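PDB 1ATG: periplasmic molybdate-binding protein from Azotobacter vinelandii, which binds molybdate or tungstate in a cleft between its two domains, probably as the periplasmic receptor of an ABC transporter for molybdate. Local coordinates for residues Pro116-Leu128 with Trp180-Gln192. Sequence-based numbering, arbitrary orientation.
Sequences PYGLAGTQVLTHL and WFPPANYYEPIVQ. With WO4 (tungstate(VI)ion), chain B.
Val124 CG2 touches Pro182 CB and Tyr187 CD1, 3.8 Å from each, while CG1 lies near the edge of the Tyr186 ring and 4.1 Å from Trp180 CZ3. One turn back along helix 116-127, Ala120 CB meets Ile190 CD1 at 3.6 Å and Tyr187 CD2; Leu82 of strand 75-86 touches both Ala120 and Val124. Ile190 CD1 also lies over one face of the Tyr117 ring, toward its rim, in a CH-pi contact. At the far end of the helix, with CG of His127 anti to the backbone N (chi1 -173°), the ring reaches across to Tyr186 and stacks on it, offset, planes 25° apart, with Pro183 CD on the other face of the tyrosine. Outward, OE1 of the extended Gln123 side chain accepts a hydrogen bond from Glu188 N (3.0 Å), the donor lying well above the amide plane, and a water links the same OE1 to Glu188 O. Tyr117 OH donates to Gln192 OE1 (2.6 Å) in the carbonyl plane, ring and amide standing nearly perpendicular; Gln192 NE2 is held by Tyr77 and Asn9. A phenylalanine in place of Tyr117 would probably leave Gln192 OE1 without this donor. Tyr117 N donates nearly straight to tungstate O3 (2.9 Å, 172°), joining Thr8, Asn9, Ser36 and Val146 in the interdomain anion site of a type II periplasmic binding protein.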
ATOM      1  N   PRO A 116      -4.144   4.616   3.376  1.00  4.53           N
ATOM      2  CA  PRO A 116      -5.245   3.685   3.144  1.00  5.12           C
ATOM      3  C   PRO A 116      -5.077   2.324   3.807  1.00  4.25           C
ATOM      4  O   PRO A 116      -6.084   1.731   4.197  1.00  4.62           O
ATOM      5  CB  PRO A 116      -5.325   3.596   1.621  1.00  5.73           C
ATOM      6  CG  PRO A 116      -4.845   4.947   1.168  1.00  5.20           C
ATOM      7  CD  PRO A 116      -3.700   5.268   2.109  1.00  5.84           C
ATOM      8  N   TYR A 117      -3.853   1.807   4.002  1.00  4.04           N
ATOM      9  CA  TYR A 117      -3.717   0.527   4.711  1.00  4.10           C
ATOM     10  C   TYR A 117      -4.011   0.710   6.199  1.00  4.43           C
ATOM     11  O   TYR A 117      -4.350  -0.239   6.898  1.00  5.22           O
ATOM     12  CB  TYR A 117      -2.326  -0.092   4.511  1.00  4.23           C
ATOM     13  CG  TYR A 117      -2.239  -0.864   3.204  1.00  2.93           C
ATOM     14  CD1 TYR A 117      -2.067  -0.180   2.002  1.00  3.78           C
ATOM     15  CD2 TYR A 117      -2.379  -2.236   3.179  1.00  3.78           C
ATOM     16  CE1 TYR A 117      -2.021  -0.885   0.800  1.00  3.62           C
ATOM     17  CE2 TYR A 117      -2.332  -2.934   1.987  1.00  4.09           C
ATOM     18  CZ  TYR A 117      -2.148  -2.258   0.815  1.00  2.95           C
ATOM     19  OH  TYR A 117      -2.079  -2.978  -0.357  1.00  4.70           O
ATOM     20  N   GLY A 118      -3.863   1.922   6.705  1.00  4.64           N
ATOM     21  CA  GLY A 118      -4.251   2.303   8.062  1.00  4.76           C
ATOM     22  C   GLY A 118      -5.771   2.402   8.174  1.00  3.47           C
ATOM     23  O   GLY A 118      -6.373   1.949   9.151  1.00  4.33           O
ATOM     24  N   LEU A 119      -6.404   2.992   7.153  1.00  4.64           N
ATOM     25  CA  LEU A 119      -7.856   3.060   7.115  1.00  4.75           C
ATOM     26  C   LEU A 119      -8.444   1.647   7.140  1.00  4.44           C
ATOM     27  O   LEU A 119      -9.362   1.342   7.904  1.00  5.16           O
ATOM     28  CB  LEU A 119      -8.330   3.813   5.869  1.00  6.43           C
ATOM     29  CG  LEU A 119      -9.845   3.840   5.655  1.00  7.58           C
ATOM     30  CD1 LEU A 119     -10.542   4.547   6.807  1.00 10.26           C
ATOM     31  CD2 LEU A 119     -10.191   4.493   4.316  1.00 10.37           C
ATOM     32  N   ALA A 120      -7.870   0.748   6.337  1.00  4.41           N
ATOM     33  CA  ALA A 120      -8.338  -0.631   6.297  1.00  4.58           C
ATOM     34  C   ALA A 120      -8.175  -1.303   7.649  1.00  4.44           C
ATOM     35  O   ALA A 120      -9.090  -1.974   8.131  1.00  4.24           O
ATOM     36  CB  ALA A 120      -7.622  -1.420   5.206  1.00  4.95           C
ATOM     37  N   GLY A 121      -7.002  -1.167   8.289  1.00  4.17           N
ATOM     38  CA  GLY A 121      -6.795  -1.782   9.598  1.00  5.02           C
ATOM     39  C   GLY A 121      -7.773  -1.239  10.638  1.00  4.12           C
ATOM     40  O   GLY A 121      -8.296  -1.977  11.464  1.00  4.31           O
ATOM     41  N   THR A 122      -7.997   0.070  10.581  1.00  4.56           N
ATOM     42  CA  THR A 122      -8.948   0.690  11.504  1.00  4.92           C
ATOM     43  C   THR A 122     -10.365   0.185  11.273  1.00  4.82           C
ATOM     44  O   THR A 122     -11.082  -0.122  12.229  1.00  5.05           O
ATOM     45  CB  THR A 122      -8.871   2.214  11.337  1.00  5.65           C
ATOM     46  OG1 THR A 122      -7.521   2.639  11.599  1.00  6.80           O
ATOM     47  CG2 THR A 122      -9.783   2.918  12.323  1.00  7.40           C
ATOM     48  N   GLN A 123     -10.732   0.002  10.003  1.00  5.28           N
ATOM     49  CA  GLN A 123     -12.022  -0.564   9.670  1.00  4.88           C
ATOM     50  C   GLN A 123     -12.178  -1.973  10.231  1.00  5.11           C
ATOM     51  O   GLN A 123     -13.284  -2.321  10.666  1.00  5.25           O
ATOM     52  CB  GLN A 123     -12.247  -0.579   8.150  1.00  6.70           C
ATOM     53  CG  GLN A 123     -12.545   0.821   7.622  1.00  5.89           C
ATOM     54  CD  GLN A 123     -12.571   0.897   6.116  1.00  5.17           C
ATOM     55  OE1 GLN A 123     -12.043   0.044   5.404  1.00  5.99           O
ATOM     56  NE2 GLN A 123     -13.187   1.985   5.613  1.00  7.47           N
ATOM     57  N   VAL A 124     -11.120  -2.779  10.232  1.00  4.85           N
ATOM     58  CA  VAL A 124     -11.211  -4.113  10.817  1.00  4.87           C
ATOM     59  C   VAL A 124     -11.486  -4.011  12.308  1.00  5.34           C
ATOM     60  O   VAL A 124     -12.337  -4.733  12.835  1.00  5.93           O
ATOM     61  CB  VAL A 124      -9.936  -4.918  10.559  1.00  4.18           C
ATOM     62  CG1 VAL A 124      -9.941  -6.241  11.315  1.00  5.81           C
ATOM     63  CG2 VAL A 124      -9.782  -5.156   9.056  1.00  5.32           C
ATOM     64  N   LEU A 125     -10.766  -3.138  13.022  1.00  4.77           N
ATOM     65  CA  LEU A 125     -11.045  -2.984  14.451  1.00  5.80           C
ATOM     66  C   LEU A 125     -12.470  -2.508  14.702  1.00  5.24           C
ATOM     67  O   LEU A 125     -13.129  -2.986  15.631  1.00  6.09           O
ATOM     68  CB  LEU A 125     -10.036  -2.052  15.110  1.00  5.22           C
ATOM     69  CG  LEU A 125      -8.576  -2.527  15.075  1.00  6.10           C
ATOM     70  CD1 LEU A 125      -7.748  -1.543  15.887  1.00  6.52           C
ATOM     71  CD2 LEU A 125      -8.413  -3.937  15.602  1.00  7.30           C
ATOM     72  N   THR A 126     -12.960  -1.602  13.862  1.00  5.58           N
ATOM     73  CA  THR A 126     -14.350  -1.157  14.007  1.00  5.91           C
ATOM     74  C   THR A 126     -15.282  -2.321  13.753  1.00  6.86           C
ATOM     75  O   THR A 126     -16.295  -2.499  14.464  1.00  6.98           O
ATOM     76  CB  THR A 126     -14.590  -0.013  13.008  1.00  7.33           C
ATOM     77  OG1 THR A 126     -13.842   1.124  13.458  1.00  7.61           O
ATOM     78  CG2 THR A 126     -16.064   0.332  12.855  1.00  8.26           C
ATOM     79  N   HIS A 127     -15.006  -3.140  12.745  1.00  5.67           N
ATOM     80  CA  HIS A 127     -15.863  -4.283  12.446  1.00  6.60           C
ATOM     81  C   HIS A 127     -15.987  -5.230  13.627  1.00  6.78           C
ATOM     82  O   HIS A 127     -17.067  -5.789  13.874  1.00  8.07           O
ATOM     83  CB  HIS A 127     -15.323  -5.014  11.212  1.00  7.08           C
ATOM     84  CG  HIS A 127     -16.223  -6.103  10.709  1.00  6.44           C
ATOM     85  ND1 HIS A 127     -17.235  -5.883   9.798  1.00  8.13           N
ATOM     86  CD2 HIS A 127     -16.263  -7.414  11.012  1.00  9.31           C
ATOM     87  CE1 HIS A 127     -17.841  -7.038   9.564  1.00  9.25           C
ATOM     88  NE2 HIS A 127     -17.295  -7.974  10.294  1.00 10.12           N
ATOM     89  N   LEU A 128     -14.899  -5.435  14.354  1.00  7.12           N
ATOM     90  CA  LEU A 128     -14.832  -6.303  15.511  1.00  7.41           C
ATOM     91  C   LEU A 128     -15.276  -5.634  16.803  1.00  7.82           C
ATOM     92  O   LEU A 128     -15.297  -6.299  17.844  1.00  8.97           O
ATOM     93  CB  LEU A 128     -13.373  -6.784  15.662  1.00  7.54           C
ATOM     94  CG  LEU A 128     -12.894  -7.697  14.521  1.00  8.55           C
ATOM     95  CD1 LEU A 128     -11.391  -7.895  14.627  1.00 10.93           C
ATOM     96  CD2 LEU A 128     -13.645  -9.019  14.541  1.00 10.92           C
ATOM     97  N   TRP A 180      -2.743 -13.149  10.001  1.00  5.67           N
ATOM     98  CA  TRP A 180      -4.169 -13.372   9.808  1.00  5.45           C
ATOM     99  C   TRP A 180      -4.670 -12.386   8.766  1.00  5.38           C
ATOM    100  O   TRP A 180      -4.408 -11.184   8.855  1.00  5.44           O
ATOM    101  CB  TRP A 180      -4.966 -13.147  11.082  1.00  6.61           C
ATOM    102  CG  TRP A 180      -6.460 -13.141  10.945  1.00  6.31           C
ATOM    103  CD1 TRP A 180      -7.256 -14.165  10.499  1.00  7.76           C
ATOM    104  CD2 TRP A 180      -7.351 -12.058  11.236  1.00  5.41           C
ATOM    105  NE1 TRP A 180      -8.573 -13.794  10.525  1.00  7.54           N
ATOM    106  CE2 TRP A 180      -8.667 -12.507  10.980  1.00  7.46           C
ATOM    107  CE3 TRP A 180      -7.164 -10.765  11.722  1.00  6.27           C
ATOM    108  CZ2 TRP A 180      -9.775 -11.703  11.206  1.00  7.73           C
ATOM    109  CZ3 TRP A 180      -8.278  -9.970  11.936  1.00  8.04           C
ATOM    110  CH2 TRP A 180      -9.575 -10.436  11.675  1.00  7.77           C
ATOM    111  N   PHE A 181      -5.344 -12.910   7.748  1.00  4.96           N
ATOM    112  CA  PHE A 181      -5.990 -12.065   6.753  1.00  4.95           C
ATOM    113  C   PHE A 181      -7.395 -11.750   7.215  1.00  5.85           C
ATOM    114  O   PHE A 181      -8.273 -12.632   7.233  1.00  7.15           O
ATOM    115  CB  PHE A 181      -6.103 -12.760   5.387  1.00  6.02           C
ATOM    116  CG  PHE A 181      -4.796 -13.028   4.713  1.00  5.43           C
ATOM    117  CD1 PHE A 181      -4.078 -11.981   4.140  1.00  9.24           C
ATOM    118  CD2 PHE A 181      -4.267 -14.302   4.629  1.00  7.92           C
ATOM    119  CE1 PHE A 181      -2.871 -12.210   3.502  1.00 11.33           C
ATOM    120  CE2 PHE A 181      -3.063 -14.533   3.991  1.00  7.84           C
ATOM    121  CZ  PHE A 181      -2.360 -13.495   3.424  1.00  9.42           C
ATOM    122  N   PRO A 182      -7.724 -10.528   7.574  1.00  4.68           N
ATOM    123  CA  PRO A 182      -9.129 -10.231   7.857  1.00  5.10           C
ATOM    124  C   PRO A 182      -9.962 -10.513   6.608  1.00  4.79           C
ATOM    125  O   PRO A 182      -9.569 -10.176   5.492  1.00  5.51           O
ATOM    126  CB  PRO A 182      -9.119  -8.748   8.181  1.00  6.28           C
ATOM    127  CG  PRO A 182      -7.716  -8.433   8.599  1.00  6.54           C
ATOM    128  CD  PRO A 182      -6.861  -9.342   7.721  1.00  5.56           C
ATOM    129  N   PRO A 183     -11.115 -11.155   6.766  1.00  5.44           N
ATOM    130  CA  PRO A 183     -11.985 -11.415   5.615  1.00  6.32           C
ATOM    131  C   PRO A 183     -12.330 -10.117   4.899  1.00  6.36           C
ATOM    132  O   PRO A 183     -12.351  -9.014   5.452  1.00  6.19           O
ATOM    133  CB  PRO A 183     -13.191 -12.108   6.235  1.00  8.26           C
ATOM    134  CG  PRO A 183     -12.651 -12.771   7.460  1.00  7.66           C
ATOM    135  CD  PRO A 183     -11.637 -11.771   7.999  1.00  6.84           C
ATOM    136  N   ALA A 184     -12.705 -10.270   3.613  1.00  6.83           N
ATOM    137  CA  ALA A 184     -12.976  -9.128   2.749  1.00  5.43           C
ATOM    138  C   ALA A 184     -14.190  -8.290   3.121  1.00  5.83           C
ATOM    139  O   ALA A 184     -14.271  -7.157   2.673  1.00  6.20           O
ATOM    140  CB  ALA A 184     -13.081  -9.589   1.298  1.00  9.11           C
ATOM    141  N   ASN A 185     -15.067  -8.816   3.965  1.00  5.82           N
ATOM    142  CA  ASN A 185     -16.195  -8.025   4.444  1.00  6.72           C
ATOM    143  C   ASN A 185     -15.868  -7.271   5.725  1.00  7.35           C
ATOM    144  O   ASN A 185     -16.737  -6.559   6.239  1.00  8.17           O
ATOM    145  CB  ASN A 185     -17.434  -8.900   4.649  1.00  8.62           C
ATOM    146  CG  ASN A 185     -17.240 -10.010   5.655  1.00 10.82           C
ATOM    147  OD1 ASN A 185     -16.209 -10.671   5.732  1.00 10.51           O
ATOM    148  ND2 ASN A 185     -18.258 -10.264   6.470  1.00 15.28           N
ATOM    149  N   TYR A 186     -14.629  -7.356   6.227  1.00  5.85           N
ATOM    150  CA  TYR A 186     -14.265  -6.670   7.453  1.00  5.96           C
ATOM    151  C   TYR A 186     -13.732  -5.264   7.213  1.00  5.29           C
ATOM    152  O   TYR A 186     -13.551  -4.530   8.194  1.00  7.38           O
ATOM    153  CB  TYR A 186     -13.227  -7.445   8.262  1.00  6.46           C
ATOM    154  CG  TYR A 186     -13.695  -8.675   8.993  1.00  7.01           C
ATOM    155  CD1 TYR A 186     -14.692  -9.515   8.509  1.00  8.97           C
ATOM    156  CD2 TYR A 186     -13.104  -9.017  10.208  1.00  7.87           C
ATOM    157  CE1 TYR A 186     -15.087 -10.634   9.212  1.00  9.02           C
ATOM    158  CE2 TYR A 186     -13.489 -10.139  10.921  1.00  9.39           C
ATOM    159  CZ  TYR A 186     -14.482 -10.949  10.408  1.00  9.65           C
ATOM    160  OH  TYR A 186     -14.877 -12.075  11.101  1.00 13.28           O
ATOM    161  N   TYR A 187     -13.439  -4.919   5.969  1.00  5.53           N
ATOM    162  CA  TYR A 187     -12.908  -3.625   5.605  1.00  5.08           C
ATOM    163  C   TYR A 187     -13.258  -3.359   4.143  1.00  5.04           C
ATOM    164  O   TYR A 187     -13.536  -4.322   3.409  1.00  5.95           O
ATOM    165  CB  TYR A 187     -11.398  -3.564   5.792  1.00  5.28           C
ATOM    166  CG  TYR A 187     -10.545  -4.539   5.012  1.00  4.83           C
ATOM    167  CD1 TYR A 187     -10.427  -5.878   5.355  1.00  4.74           C
ATOM    168  CD2 TYR A 187      -9.834  -4.101   3.903  1.00  4.98           C
ATOM    169  CE1 TYR A 187      -9.616  -6.738   4.645  1.00  5.12           C
ATOM    170  CE2 TYR A 187      -9.029  -4.962   3.179  1.00  4.64           C
ATOM    171  CZ  TYR A 187      -8.927  -6.282   3.552  1.00  4.73           C
ATOM    172  OH  TYR A 187      -8.077  -7.086   2.827  1.00  5.58           O
ATOM    173  N   GLU A 188     -13.203  -2.110   3.719  1.00  5.19           N
ATOM    174  CA  GLU A 188     -13.479  -1.852   2.298  1.00  5.75           C
ATOM    175  C   GLU A 188     -12.259  -2.221   1.481  1.00  4.29           C
ATOM    176  O   GLU A 188     -11.130  -1.902   1.867  1.00  4.76           O
ATOM    177  CB  GLU A 188     -13.837  -0.375   2.130  1.00  5.56           C
ATOM    178  CG  GLU A 188     -15.139   0.013   2.831  1.00  6.33           C
ATOM    179  CD  GLU A 188     -16.383  -0.527   2.163  1.00  7.88           C
ATOM    180  OE1 GLU A 188     -16.338  -1.107   1.053  1.00  7.12           O
ATOM    181  OE2 GLU A 188     -17.497  -0.367   2.711  1.00 11.91           O
ATOM    182  N   PRO A 189     -12.412  -2.864   0.332  1.00  4.58           N
ATOM    183  CA  PRO A 189     -11.268  -3.280  -0.475  1.00  4.89           C
ATOM    184  C   PRO A 189     -10.307  -2.157  -0.779  1.00  4.95           C
ATOM    185  O   PRO A 189     -10.639  -1.000  -1.043  1.00  5.35           O
ATOM    186  CB  PRO A 189     -11.897  -3.903  -1.707  1.00  6.11           C
ATOM    187  CG  PRO A 189     -13.211  -4.421  -1.212  1.00  6.01           C
ATOM    188  CD  PRO A 189     -13.681  -3.395  -0.210  1.00  5.35           C
ATOM    189  N   ILE A 190      -9.020  -2.515  -0.755  1.00  4.52           N
ATOM    190  CA  ILE A 190      -7.938  -1.548  -0.963  1.00  4.44           C
ATOM    191  C   ILE A 190      -7.631  -1.468  -2.443  1.00  4.38           C
ATOM    192  O   ILE A 190      -6.700  -2.088  -2.969  1.00  5.27           O
ATOM    193  CB  ILE A 190      -6.727  -1.955  -0.108  1.00  4.60           C
ATOM    194  CG1 ILE A 190      -7.095  -2.074   1.380  1.00  5.29           C
ATOM    195  CG2 ILE A 190      -5.590  -0.956  -0.269  1.00  5.43           C
ATOM    196  CD1 ILE A 190      -6.039  -2.753   2.216  1.00  6.06           C
ATOM    197  N   VAL A 191      -8.460  -0.716  -3.154  1.00  5.29           N
ATOM    198  CA  VAL A 191      -8.387  -0.554  -4.600  1.00  5.42           C
ATOM    199  C   VAL A 191      -7.406   0.555  -4.936  1.00  4.49           C
ATOM    200  O   VAL A 191      -7.629   1.699  -4.538  1.00  5.63           O
ATOM    201  CB  VAL A 191      -9.800  -0.293  -5.168  1.00  6.11           C
ATOM    202  CG1 VAL A 191      -9.688  -0.050  -6.661  1.00  6.71           C
ATOM    203  CG2 VAL A 191     -10.697  -1.479  -4.846  1.00  6.18           C
ATOM    204  N   GLN A 192      -6.291   0.200  -5.562  1.00  4.57           N
ATOM    205  CA  GLN A 192      -5.197   1.144  -5.739  1.00  4.86           C
ATOM    206  C   GLN A 192      -5.139   1.675  -7.156  1.00  4.61           C
ATOM    207  O   GLN A 192      -5.046   0.902  -8.120  1.00  5.56           O
ATOM    208  CB  GLN A 192      -3.874   0.439  -5.357  1.00  4.44           C
ATOM    209  CG  GLN A 192      -3.984  -0.264  -4.012  1.00  4.28           C
ATOM    210  CD  GLN A 192      -2.744  -0.872  -3.419  1.00  4.68           C
ATOM    211  OE1 GLN A 192      -2.863  -1.700  -2.512  1.00  4.79           O
ATOM    212  NE2 GLN A 192      -1.544  -0.486  -3.835  1.00  5.09           N
TER
HETATM  213  W   WO4 B 250       0.037   3.636   2.255  1.00  5.39           W
HETATM  214  O1  WO4 B 250       1.359   3.952   3.399  1.00  5.04           O
HETATM  215  O2  WO4 B 250       0.519   2.496   1.046  1.00  3.47           O
HETATM  216  O3  WO4 B 250      -1.374   2.972   3.085  1.00  6.63           O
HETATM  217  O4  WO4 B 250      -0.471   5.125   1.441  1.00  4.45           O
HETATM  218  O   HOH W   1     -10.368   0.331   3.213  1.00  7.76           O
HETATM  219  O   HOH W   2     -17.821  -3.785   8.019  1.00 17.66           O